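Local coordinates for probable starch synthase 4, chloroplastic/amyloplastic (PDB 6GNE), which is a probable starch synthase of the plastid, a two-domain protein of the GT-B glycosyltransferase fold that holds adenosine-5'-diphosphate and glycan ligands, at residues V12-A17 with K37-K42; A33-A38 with S485-Y490; Q180-A185 with M204-S209; I331-E336 with Y453-A458. One frame throughout, in Å; residues are numbered along the deposited sequence.

Interaction 1: residues V12-A17 with K37-K42; sequences VVHIAA and KALQRK
Leu39 of helix 27-41 reaches strand 11-15, where its CD1 methyl meets Val12 and His14, two residues on the same face of the strand. The apolar share of the contact is small. Val12 CG1 comes no nearer than 4.5 Å to Leu39 CD1, and the closest pair of CA atoms, those of Val12 and Leu39, are 8.7 Å apart. The second kind of contact is between the methyl and the imidazole: Leu39 CD1 lies 3.7 Å from His14 NE2, at the edge of the ring and near its plane, instead of over a face. With CG anti to the carbonyl carbon (chi1 -67°), the leucine brings CD1 to the strand. No hydrogen bond joins the two segments. The polar partner of His14 is outside the two segments: ND1 is hydrogen-bonded to His145 NE2, and the ring meets those of His143 and His145, while Tyr494 of helix 484-499 touches both His14 and Leu39. The strand and helix open a beta-alpha-beta unit completed by strand 45-51, a building block of the N-terminal GT-B domain. Chemically, the buried imidazole is hydrogen-bonded through ND1 to a histidine neighbour and bordered at NE2 by a hydrocarbon methyl, so this helix-strand contact relies on dispersion without directional bonds.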
loop_
_atom_site.group_PDB
_atom_site.type_symbol
_atom_site.label_atom_id
_atom_site.label_comp_id
_atom_site.label_asym_id
_atom_site.label_seq_id
_atom_site.Cartn_x
_atom_site.Cartn_y
_atom_site.Cartn_z
ATOM N N VAL A 12 2.841 11.974 -17.211
ATOM C CA VAL A 12 2.887 10.677 -16.545
ATOM C C VAL A 12 1.468 10.191 -16.265
ATOM O O VAL A 12 0.712 10.856 -15.554
ATOM C CB VAL A 12 3.617 10.820 -15.199
ATOM C CG1 VAL A 12 3.775 9.469 -14.526
ATOM C CG2 VAL A 12 4.957 11.522 -15.393
ATOM N N VAL A 13 1.122 9.031 -16.810
ATOM C CA VAL A 13 -0.161 8.390 -16.505
ATOM C C VAL A 13 0.022 7.154 -15.605
ATOM O O VAL A 13 0.857 6.307 -15.880
ATOM C CB VAL A 13 -0.924 8.011 -17.780
ATOM C CG1 VAL A 13 -2.283 7.401 -17.446
ATOM C CG2 VAL A 13 -1.157 9.256 -18.611
ATOM N N HIS A 14 -0.742 7.086 -14.517
ATOM C CA HIS A 14 -0.734 5.922 -13.615
ATOM C C HIS A 14 -2.008 5.146 -13.846
ATOM O O HIS A 14 -3.094 5.703 -13.794
ATOM C CB HIS A 14 -0.651 6.340 -12.146
ATOM C CG HIS A 14 0.679 6.860 -11.748
ATOM N ND1 HIS A 14 1.581 6.115 -11.031
ATOM C CD2 HIS A 14 1.280 8.049 -11.989
ATOM C CE1 HIS A 14 2.684 6.822 -10.851
ATOM N NE2 HIS A 14 2.527 8.001 -11.426
ATOM N N ILE A 15 -1.873 3.857 -14.091
ATOM C CA ILE A 15 -3.022 2.987 -14.247
ATOM C C ILE A 15 -2.941 2.034 -13.064
ATOM O O ILE A 15 -1.929 1.370 -12.879
ATOM C CB ILE A 15 -2.960 2.213 -15.589
ATOM C CG1 ILE A 15 -3.008 3.204 -16.761
ATOM C CG2 ILE A 15 -4.074 1.182 -15.700
ATOM C CD1 ILE A 15 -2.580 2.601 -18.097
ATOM N N ALA A 16 -4.001 1.971 -12.265
ATOM C CA ALA A 16 -4.011 1.145 -11.066
ATOM C C ALA A 16 -5.413 0.778 -10.673
ATOM O O ALA A 16 -6.379 1.408 -11.127
ATOM C CB ALA A 16 -3.339 1.901 -9.930
ATOM N N ALA A 17 -5.518 -0.205 -9.791
ATOM C CA ALA A 17 -6.816 -0.624 -9.257
ATOM C C ALA A 17 -7.252 0.162 -8.036
ATOM O O ALA A 17 -8.399 0.041 -7.636
ATOM C CB ALA A 17 -6.793 -2.117 -8.940
ATOM N N LYS A 37 0.947 12.898 -6.213
ATOM C CA LYS A 37 1.006 14.290 -5.770
ATOM C C LYS A 37 2.437 14.799 -5.726
ATOM O O LYS A 37 2.684 15.923 -6.125
ATOM C CB LYS A 37 0.326 14.505 -4.424
ATOM C CG LYS A 37 -1.173 14.243 -4.474
ATOM C CD LYS A 37 -1.791 13.852 -3.117
ATOM C CE LYS A 37 -2.107 15.080 -2.271
ATOM N NZ LYS A 37 -3.009 14.779 -1.136
ATOM N N ALA A 38 3.374 13.975 -5.257
ATOM C CA ALA A 38 4.781 14.377 -5.202
ATOM C C ALA A 38 5.289 14.722 -6.590
ATOM O O ALA A 38 5.967 15.722 -6.754
ATOM C CB ALA A 38 5.636 13.311 -4.569
ATOM N N LEU A 39 4.927 13.908 -7.582
ATOM C CA LEU A 39 5.281 14.161 -8.985
ATOM C C LEU A 39 4.622 15.433 -9.516
ATOM O O LEU A 39 5.279 16.249 -10.180
ATOM C CB LEU A 39 4.913 12.959 -9.867
ATOM C CG LEU A 39 5.695 11.658 -9.645
ATOM C CD1 LEU A 39 5.028 10.515 -10.381
ATOM C CD2 LEU A 39 7.159 11.750 -10.029
ATOM N N GLN A 40 3.341 15.611 -9.220
ATOM C CA GLN A 40 2.672 16.862 -9.568
ATOM C C GLN A 40 3.357 18.122 -8.964
ATOM O O GLN A 40 3.492 19.102 -9.663
ATOM C CB GLN A 40 1.184 16.813 -9.214
ATOM C CG GLN A 40 0.343 17.863 -9.925
ATOM C CD GLN A 40 -1.060 17.953 -9.353
ATOM O OE1 GLN A 40 -1.259 18.494 -8.256
ATOM N NE2 GLN A 40 -2.044 17.445 -10.102
ATOM N N ARG A 41 3.827 18.085 -7.720
ATOM C CA ARG A 41 4.590 19.215 -7.141
ATOM C C ARG A 41 5.905 19.485 -7.871
ATOM O O ARG A 41 6.366 20.626 -7.940
ATOM C CB ARG A 41 4.926 19.011 -5.652
ATOM C CG ARG A 41 3.758 18.755 -4.702
ATOM C CD ARG A 41 2.430 19.439 -5.109
ATOM N NE ARG A 41 1.263 18.909 -4.347
ATOM C CZ ARG A 41 1.030 19.086 -3.037
ATOM N NH1 ARG A 41 -0.058 18.549 -2.485
ATOM N NH2 ARG A 41 1.861 19.793 -2.264
ATOM N N LYS A 42 6.525 18.431 -8.396
ATOM C CA LYS A 42 7.749 18.578 -9.189
ATOM C C LYS A 42 7.516 19.137 -10.615
ATOM O O LYS A 42 8.465 19.318 -11.348
ATOM C CB LYS A 42 8.529 17.258 -9.209
ATOM C CG LYS A 42 9.052 16.902 -7.811
ATOM C CD LYS A 42 9.747 15.543 -7.699
ATOM C CE LYS A 42 11.263 15.710 -7.661
ATOM N NZ LYS A 42 11.732 16.034 -6.287
#

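Interaction 2: residues A33-A38 with S485-Y490; sequences AGLGKA and SSATQY
Ala487 is the first residue of 485-490 to touch helix 27-41, and it does so through CA and CB. Its CB sits 3.5 Å from Ala38 CB, methyl against methyl, and Leu35 CD1 reaches its CA at 4.0 Å. Such small side chains suit the point where the backbones come nearest, with the CA atoms of Ala38 and Ala487 6.1 Å apart. One turn beyond Ala487, Tyr490 lays its ring across the end of Leu35, the two side chains meeting at about a right angle. Leu35 CD2 stands 4.0 Å from the ring centroid, only 4° off the normal, a CH-pi contact over the middle of one face. Leu35 CG is anti to its backbone N (chi1 178°), which carries both methyls across to the other helix. The hydroxyl of Tyr490 continues past the contact to a hydrogen bond with Thr227 OG1. The short helical segments cross at -75°, joining the C-terminal helix 484-499 to the N-terminal domain, as in GT-B proteins whose last helix crosses back. The joint is wholly apolar here, with the tyrosine's polar end satisfied beyond it.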
loop_
_atom_site.group_PDB
_atom_site.type_symbol
_atom_site.label_atom_id
_atom_site.label_comp_id
_atom_site.label_asym_id
_atom_site.label_seq_id
_atom_site.Cartn_x
_atom_site.Cartn_y
_atom_site.Cartn_z
ATOM N N ALA A 33 -1.714 7.723 -4.844
ATOM C CA ALA A 33 -2.016 9.134 -4.540
ATOM C C ALA A 33 -0.769 9.922 -4.089
ATOM O O ALA A 33 -0.498 11.029 -4.564
ATOM C CB ALA A 33 -3.110 9.226 -3.487
ATOM N N GLY A 34 -0.001 9.324 -3.195
ATOM C CA GLY A 34 1.128 10.006 -2.604
ATOM C C GLY A 34 2.254 10.305 -3.584
ATOM O O GLY A 34 2.748 11.437 -3.630
ATOM N N LEU A 35 2.646 9.292 -4.354
ATOM C CA LEU A 35 3.617 9.475 -5.427
ATOM C C LEU A 35 3.067 10.375 -6.525
ATOM O O LEU A 35 3.798 11.217 -7.038
ATOM C CB LEU A 35 4.030 8.132 -6.041
ATOM C CG LEU A 35 5.019 8.177 -7.208
ATOM C CD1 LEU A 35 6.305 8.911 -6.829
ATOM C CD2 LEU A 35 5.326 6.750 -7.614
ATOM N N GLY A 36 1.787 10.201 -6.868
ATOM C CA GLY A 36 1.104 11.077 -7.804
ATOM C C GLY A 36 1.255 12.554 -7.460
ATOM O O GLY A 36 1.661 13.359 -8.303
ATOM N N LYS A 37 0.947 12.898 -6.213
ATOM C CA LYS A 37 1.006 14.290 -5.770
ATOM C C LYS A 37 2.437 14.799 -5.726
ATOM O O LYS A 37 2.684 15.923 -6.125
ATOM C CB LYS A 37 0.326 14.505 -4.424
ATOM C CG LYS A 37 -1.173 14.243 -4.474
ATOM C CD LYS A 37 -1.791 13.852 -3.117
ATOM C CE LYS A 37 -2.107 15.080 -2.271
ATOM N NZ LYS A 37 -3.009 14.779 -1.136
ATOM N N ALA A 38 3.374 13.975 -5.257
ATOM C CA ALA A 38 4.781 14.377 -5.202
ATOM C C ALA A 38 5.289 14.722 -6.590
ATOM O O ALA A 38 5.967 15.722 -6.754
ATOM C CB ALA A 38 5.636 13.311 -4.569
ATOM N N SER A 485 12.170 12.586 -1.206
ATOM C CA SER A 485 13.343 11.813 -1.565
ATOM C C SER A 485 13.068 10.713 -2.627
ATOM O O SER A 485 13.770 10.623 -3.649
ATOM C CB SER A 485 13.875 11.177 -0.302
ATOM O OG SER A 485 15.212 10.918 -0.474
ATOM N N SER A 486 12.054 9.889 -2.374
ATOM C CA SER A 486 11.723 8.767 -3.259
ATOM C C SER A 486 11.027 9.164 -4.559
ATOM O O SER A 486 11.184 8.465 -5.560
ATOM C CB SER A 486 10.879 7.714 -2.543
ATOM O OG SER A 486 11.678 7.075 -1.607
ATOM N N ALA A 487 10.236 10.235 -4.549
ATOM C CA ALA A 487 9.689 10.782 -5.789
ATOM C C ALA A 487 10.783 11.279 -6.750
ATOM O O ALA A 487 10.683 11.096 -7.964
ATOM C CB ALA A 487 8.701 11.882 -5.488
ATOM N N THR A 488 11.818 11.903 -6.198
ATOM C CA THR A 488 13.033 12.259 -6.959
ATOM C C THR A 488 13.725 11.032 -7.584
ATOM O O THR A 488 14.208 11.121 -8.693
ATOM C CB THR A 488 14.054 13.057 -6.080
ATOM O OG1 THR A 488 13.413 14.175 -5.468
ATOM C CG2 THR A 488 15.147 13.605 -6.901
ATOM N N GLN A 489 13.785 9.900 -6.886
ATOM C CA GLN A 489 14.377 8.677 -7.482
ATOM C C GLN A 489 13.531 8.107 -8.635
ATOM O O GLN A 489 14.101 7.666 -9.649
ATOM C CB GLN A 489 14.598 7.555 -6.497
ATOM C CG GLN A 489 15.491 7.821 -5.314
ATOM C CD GLN A 489 15.740 6.531 -4.529
ATOM O OE1 GLN A 489 15.440 6.426 -3.320
ATOM N NE2 GLN A 489 16.249 5.523 -5.241
ATOM N N TYR A 490 12.202 8.107 -8.487
ATOM C CA TYR A 490 11.315 7.710 -9.587
ATOM C C TYR A 490 11.460 8.661 -10.805
ATOM O O TYR A 490 11.531 8.216 -11.952
ATOM C CB TYR A 490 9.841 7.635 -9.142
ATOM C CG TYR A 490 9.420 6.353 -8.441
ATOM C CD1 TYR A 490 9.004 5.245 -9.160
ATOM C CD2 TYR A 490 9.409 6.258 -7.063
ATOM C CE1 TYR A 490 8.610 4.081 -8.528
ATOM C CE2 TYR A 490 9.009 5.105 -6.431
ATOM C CZ TYR A 490 8.610 4.015 -7.160
ATOM O OH TYR A 490 8.224 2.857 -6.520
#

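Interaction 3: residues Q180-A185 with M204-S209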
loop_
_atom_site.group_PDB
_atom_site.type_symbol
_atom_site.label_atom_id
_atom_site.label_comp_id
_atom_site.label_asym_id
_atom_site.label_seq_id
_atom_site.Cartn_x
_atom_site.Cartn_y
_atom_site.Cartn_z
ATOM N N GLN A 180 0.752 -12.591 -7.988
ATOM C CA GLN A 180 1.279 -12.641 -9.342
ATOM C C GLN A 180 0.189 -12.711 -10.437
ATOM O O GLN A 180 0.476 -12.483 -11.620
ATOM C CB GLN A 180 2.297 -13.796 -9.453
ATOM C CG GLN A 180 3.557 -13.479 -8.666
ATOM C CD GLN A 180 4.552 -14.614 -8.576
ATOM O OE1 GLN A 180 4.755 -15.394 -9.523
ATOM N NE2 GLN A 180 5.210 -14.690 -7.440
ATOM N N GLY A 181 -1.051 -13.009 -10.033
ATOM C CA GLY A 181 -2.187 -13.073 -10.944
ATOM C C GLY A 181 -2.186 -14.261 -11.862
ATOM O O GLY A 181 -2.759 -14.209 -12.952
ATOM N N THR A 182 -1.563 -15.344 -11.435
ATOM C CA THR A 182 -1.381 -16.483 -12.320
ATOM C C THR A 182 -2.729 -17.102 -12.639
ATOM O O THR A 182 -3.626 -17.110 -11.810
ATOM C CB THR A 182 -0.448 -17.527 -11.700
ATOM O OG1 THR A 182 -0.909 -17.830 -10.384
ATOM C CG2 THR A 182 0.969 -16.999 -11.647
ATOM N N ALA A 183 -2.862 -17.594 -13.864
ATOM C CA ALA A 183 -4.043 -18.322 -14.324
ATOM C C ALA A 183 -3.647 -19.256 -15.499
ATOM O O ALA A 183 -2.493 -19.226 -15.946
ATOM C CB ALA A 183 -5.110 -17.317 -14.766
ATOM N N SER A 184 -4.604 -20.053 -15.994
ATOM C CA SER A 184 -4.445 -20.790 -17.257
ATOM C C SER A 184 -4.232 -19.833 -18.426
ATOM O O SER A 184 -4.777 -18.706 -18.441
ATOM C CB SER A 184 -5.671 -21.660 -17.589
ATOM O OG SER A 184 -6.210 -22.304 -16.458
ATOM N N ALA A 185 -3.476 -20.305 -19.412
ATOM C CA ALA A 185 -3.091 -19.500 -20.568
ATOM C C ALA A 185 -4.271 -19.033 -21.436
ATOM O O ALA A 185 -4.234 -17.921 -21.966
ATOM C CB ALA A 185 -2.076 -20.253 -21.417
ATOM N N MET A 204 5.823 -15.020 -20.696
ATOM C CA MET A 204 4.867 -14.930 -19.591
ATOM C C MET A 204 4.438 -16.280 -19.004
ATOM O O MET A 204 3.600 -16.306 -18.116
ATOM C CB MET A 204 3.614 -14.191 -20.047
ATOM C CG MET A 204 3.810 -12.735 -20.387
ATOM S SD MET A 204 2.213 -11.969 -20.830
ATOM C CE MET A 204 1.330 -12.146 -19.265
ATOM N N GLN A 205 4.977 -17.397 -19.501
ATOM C CA GLN A 205 4.691 -18.714 -18.913
ATOM C C GLN A 205 5.109 -18.715 -17.439
ATOM O O GLN A 205 6.215 -18.296 -17.137
ATOM C CB GLN A 205 5.468 -19.814 -19.640
ATOM C CG GLN A 205 5.169 -21.232 -19.163
ATOM C CD GLN A 205 5.811 -22.288 -20.043
ATOM O OE1 GLN A 205 7.031 -22.536 -19.977
ATOM N NE2 GLN A 205 4.993 -22.915 -20.886
ATOM N N ASP A 206 4.252 -19.200 -16.541
ATOM C CA ASP A 206 4.603 -19.291 -15.124
ATOM C C ASP A 206 5.938 -20.067 -14.927
ATOM O O ASP A 206 6.463 -20.733 -15.835
ATOM C CB ASP A 206 3.415 -19.795 -14.271
ATOM C CG ASP A 206 3.649 -19.579 -12.772
ATOM O OD1 ASP A 206 4.164 -18.506 -12.401
ATOM O OD2 ASP A 206 3.421 -20.526 -11.997
ATOM N N HIS A 207 6.543 -19.834 -13.783
ATOM C CA HIS A 207 7.821 -20.436 -13.424
ATOM C C HIS A 207 7.654 -21.888 -13.017
ATOM O O HIS A 207 8.578 -22.661 -13.231
ATOM C CB HIS A 207 8.488 -19.592 -12.307
ATOM C CG HIS A 207 7.544 -19.116 -11.232
ATOM N ND1 HIS A 207 7.057 -19.952 -10.245
ATOM C CD2 HIS A 207 6.992 -17.894 -10.996
ATOM C CE1 HIS A 207 6.247 -19.267 -9.452
ATOM N NE2 HIS A 207 6.196 -18.015 -9.881
ATOM N N SER A 208 6.451 -22.228 -12.503
ATOM C CA SER A 208 6.100 -23.536 -11.915
ATOM C C SER A 208 5.087 -24.399 -12.685
ATOM O O SER A 208 4.759 -25.503 -12.224
ATOM C CB SER A 208 5.574 -23.341 -10.481
ATOM O OG SER A 208 6.528 -22.658 -9.703
ATOM N N SER A 209 4.609 -23.911 -13.830
ATOM C CA SER A 209 3.741 -24.683 -14.721
ATOM C C SER A 209 3.863 -24.262 -16.204
ATOM O O SER A 209 4.275 -23.147 -16.551
ATOM C CB SER A 209 2.293 -24.604 -14.214
ATOM O OG SER A 209 1.366 -25.267 -15.069
#
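Gln180 and His207 face each other from opposite directions: the glutamine runs extended beyond CG, while His207 CG is tucked between its own backbone N and carbonyl carbon (chi1 42°), swinging the ring back toward 180-185. The two segments belong to a loop region of the N-terminal GT-B domain, where strand 183-184 of the first segment pairs with strand 212-213, just beyond the second, in a small antiparallel sheet. Across the contact His207 NE2 donates to Gln180 OE1 at 3.0 Å, with an N-H...O angle of 152°. The donor lies in the carbonyl plane, on a lone pair, and the oxygen is almost in the plane of the imidazole, although amide and ring planes are 61° apart. Asn214 ND2 gives a second hydrogen bond to the same oxygen and another to Asp206 OD1, tying both segments to the residue that follows strand 212-213. The amide nitrogen of Gln180 is held by Phe177 O and Lys244 O, which fixes the flip of the group. Beside this polar pair, Thr182 CG2 packs 3.6 Å from Asp206 OD1. That carboxylate oxygen also lies 3.2 Å above one face of the His207 ring, toward its rim, while His207 ND1 shares a hydrogen bond of 2.8 Å with Ser208 OG.

Interaction 4: residues I331-E336 with Y453-A458; sequences IYRTLE and YALERA
A sparse helix-helix contact in the C-terminal domain is made as Leu455 of helix 448-464 pushes its CD2 methyl against Arg333 and Thr334 of helix 324-336. The touching is almost all van der Waals: Leu455 CD2 lies 3.5 Å from Arg333 CG and 3.9 Å from Arg333 CB, so it is the hydrocarbon root of the arginine, and not its guanidinium, that covers the leucine. Thr334 OG1 approaches the same methyl, Leu455 CD2, at 4.1 Å from a different direction, the two side chains crossing at about a right angle. That hydroxyl has its polar partner within its own helix, a hydrogen bond to Ala330 O one turn back. Both helices pack on the six-stranded parallel sheet of order 3-2-1-4-5-6, the Rossmann-like core of this GT-B half; Thr334 rests on Phe341 of strand 340-346 and Leu455 on Ile414 of strand 412-416. Arg333 leaves its backbone with CG anti to N, and a bend at the next bond (chi2 57°) goes with NH1 coming within reach of Glu336, one turn on. There NH1 of Arg333 forms a salt bridge with Glu336 OE1 at 2.8 Å, though the hydrogen bond within it is weak. Glu456 carries an opposite charge on the facing helix, but its OE2 stays 6.7 Å from Arg333 NH2, too far for a direct pair.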
loop_
_atom_site.group_PDB
_atom_site.type_symbol
_atom_site.label_atom_id
_atom_site.label_comp_id
_atom_site.label_asym_id
_atom_site.label_seq_id
_atom_site.Cartn_x
_atom_site.Cartn_y
_atom_site.Cartn_z
ATOM N N ILE A 331 -1.697 -8.798 22.369
ATOM C CA ILE A 331 -2.835 -8.325 23.107
ATOM C C ILE A 331 -2.678 -8.733 24.575
ATOM O O ILE A 331 -2.741 -7.883 25.473
ATOM C CB ILE A 331 -4.164 -8.853 22.543
ATOM C CG1 ILE A 331 -4.465 -8.209 21.191
ATOM C CG2 ILE A 331 -5.332 -8.549 23.490
ATOM C CD1 ILE A 331 -5.505 -8.965 20.368
ATOM N N TYR A 332 -2.457 -10.017 24.798
ATOM C CA TYR A 332 -2.355 -10.554 26.153
ATOM C C TYR A 332 -1.101 -10.101 26.872
ATOM O O TYR A 332 -1.135 -9.840 28.061
ATOM C CB TYR A 332 -2.460 -12.099 26.161
ATOM C CG TYR A 332 -3.784 -12.588 25.667
ATOM C CD1 TYR A 332 -4.852 -12.667 26.513
ATOM C CD2 TYR A 332 -3.967 -12.929 24.310
ATOM C CE1 TYR A 332 -6.080 -13.115 26.061
ATOM C CE2 TYR A 332 -5.190 -13.388 23.830
ATOM C CZ TYR A 332 -6.253 -13.482 24.713
ATOM O OH TYR A 332 -7.491 -13.930 24.310
ATOM N N ARG A 333 -0.002 -9.993 26.149
ATOM C CA ARG A 333 1.244 -9.596 26.773
ATOM C C ARG A 333 1.197 -8.129 27.243
ATOM O O ARG A 333 1.689 -7.784 28.330
ATOM C CB ARG A 333 2.415 -9.813 25.810
ATOM C CG ARG A 333 3.782 -9.663 26.454
ATOM C CD ARG A 333 3.921 -10.618 27.630
ATOM N NE ARG A 333 5.310 -10.800 28.003
ATOM C CZ ARG A 333 5.738 -11.662 28.914
ATOM N NH1 ARG A 333 4.886 -12.430 29.578
ATOM N NH2 ARG A 333 7.031 -11.778 29.148
ATOM N N THR A 334 0.630 -7.283 26.391
ATOM C CA THR A 334 0.445 -5.887 26.685
ATOM C C THR A 334 -0.343 -5.740 27.966
ATOM O O THR A 334 0.027 -4.946 28.840
ATOM C CB THR A 334 -0.285 -5.178 25.541
ATOM O OG1 THR A 334 0.562 -5.113 24.391
ATOM C CG2 THR A 334 -0.684 -3.773 25.940
ATOM N N LEU A 335 -1.436 -6.479 28.049
ATOM C CA LEU A 335 -2.242 -6.521 29.233
ATOM C C LEU A 335 -1.437 -7.041 30.461
ATOM O O LEU A 335 -1.486 -6.446 31.537
ATOM C CB LEU A 335 -3.444 -7.411 28.966
ATOM C CG LEU A 335 -4.466 -7.572 30.073
ATOM C CD1 LEU A 335 -5.075 -6.223 30.394
ATOM C CD2 LEU A 335 -5.529 -8.539 29.670
ATOM N N GLU A 336 -0.689 -8.124 30.293
ATOM C CA GLU A 336 0.116 -8.685 31.370
ATOM C C GLU A 336 1.138 -7.670 31.918
ATOM O O GLU A 336 1.366 -7.595 33.123
ATOM C CB GLU A 336 0.831 -9.952 30.876
ATOM C CG GLU A 336 1.619 -10.688 31.947
ATOM C CD GLU A 336 2.179 -12.010 31.466
ATOM O OE1 GLU A 336 2.181 -12.291 30.240
ATOM O OE2 GLU A 336 2.686 -12.751 32.318
ATOM N N TYR A 453 10.878 -9.532 24.137
ATOM C CA TYR A 453 12.037 -8.711 24.485
ATOM C C TYR A 453 11.911 -7.287 23.954
ATOM O O TYR A 453 12.212 -6.344 24.680
ATOM C CB TYR A 453 13.343 -9.374 24.029
ATOM C CG TYR A 453 14.598 -8.707 24.567
ATOM C CD1 TYR A 453 14.761 -8.492 25.956
ATOM C CD2 TYR A 453 15.627 -8.256 23.688
ATOM C CE1 TYR A 453 15.897 -7.877 26.451
ATOM C CE2 TYR A 453 16.762 -7.636 24.178
ATOM C CZ TYR A 453 16.898 -7.457 25.557
ATOM O OH TYR A 453 18.024 -6.854 26.071
ATOM N N ALA A 454 11.435 -7.113 22.725
ATOM C CA ALA A 454 11.164 -5.769 22.218
ATOM C C ALA A 454 10.053 -5.056 23.005
ATOM O O ALA A 454 10.183 -3.877 23.327
ATOM C CB ALA A 454 10.821 -5.801 20.741
ATOM N N LEU A 455 8.976 -5.766 23.311
ATOM C CA LEU A 455 7.873 -5.173 24.048
ATOM C C LEU A 455 8.287 -4.795 25.484
ATOM O O LEU A 455 7.978 -3.692 25.948
ATOM C CB LEU A 455 6.679 -6.114 24.049
ATOM C CG LEU A 455 5.363 -5.503 24.534
ATOM C CD1 LEU A 455 4.775 -4.581 23.487
ATOM C CD2 LEU A 455 4.332 -6.576 24.847
ATOM N N GLU A 456 8.989 -5.699 26.167
ATOM C CA GLU A 456 9.541 -5.457 27.512
ATOM C C GLU A 456 10.364 -4.171 27.524
ATOM O O GLU A 456 10.130 -3.304 28.362
ATOM C CB GLU A 456 10.387 -6.661 27.955
ATOM C CG GLU A 456 11.101 -6.558 29.304
ATOM C CD GLU A 456 12.126 -7.699 29.570
ATOM O OE1 GLU A 456 12.750 -8.233 28.617
ATOM O OE2 GLU A 456 12.356 -8.074 30.746
ATOM N N ARG A 457 11.287 -4.026 26.569
ATOM C CA ARG A 457 12.149 -2.837 26.530
ATOM C C ARG A 457 11.366 -1.586 26.246
ATOM O O ARG A 457 11.611 -0.568 26.834
ATOM C CB ARG A 457 13.314 -2.992 25.551
ATOM C CG ARG A 457 14.317 -4.051 26.000
ATOM C CD ARG A 457 15.485 -4.229 25.042
ATOM N NE ARG A 457 15.095 -4.786 23.742
ATOM C CZ ARG A 457 15.004 -4.097 22.599
ATOM N NH1 ARG A 457 14.613 -4.712 21.509
ATOM N NH2 ARG A 457 15.328 -2.799 22.518
ATOM N N ALA A 458 10.374 -1.670 25.383
ATOM C CA ALA A 458 9.556 -0.527 25.056
ATOM C C ALA A 458 8.753 -0.065 26.272
ATOM O O ALA A 458 8.701 1.132 26.558
ATOM C CB ALA A 458 8.643 -0.845 23.892
#

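Interactions 1 and 2 form one continuous region, sharing Lys37 and Ala38 on helix 27-41, with centres 8 Å apart. They touch directly through Lys42 NZ and Thr488 OG1, a probable hydrogen bond of 2.6 Å, and where His14 CE1 packs 4.2 Å from Leu35 CD2. This region lies near the bound ligands: the side chain of Tyr490 is about 8 Å from a bound AC1 and about 12 Å from adenosine-5'-diphosphate. Interaction 3, in the same N-terminal half as interaction 1, has its nearest atoms about 12 Å from it; there the side chain of Thr182 is about 7 Å from a bound alpha-D-glucopyranose. Interaction 4 lies in the C-terminal half, its centre 41 Å from that of interaction 1.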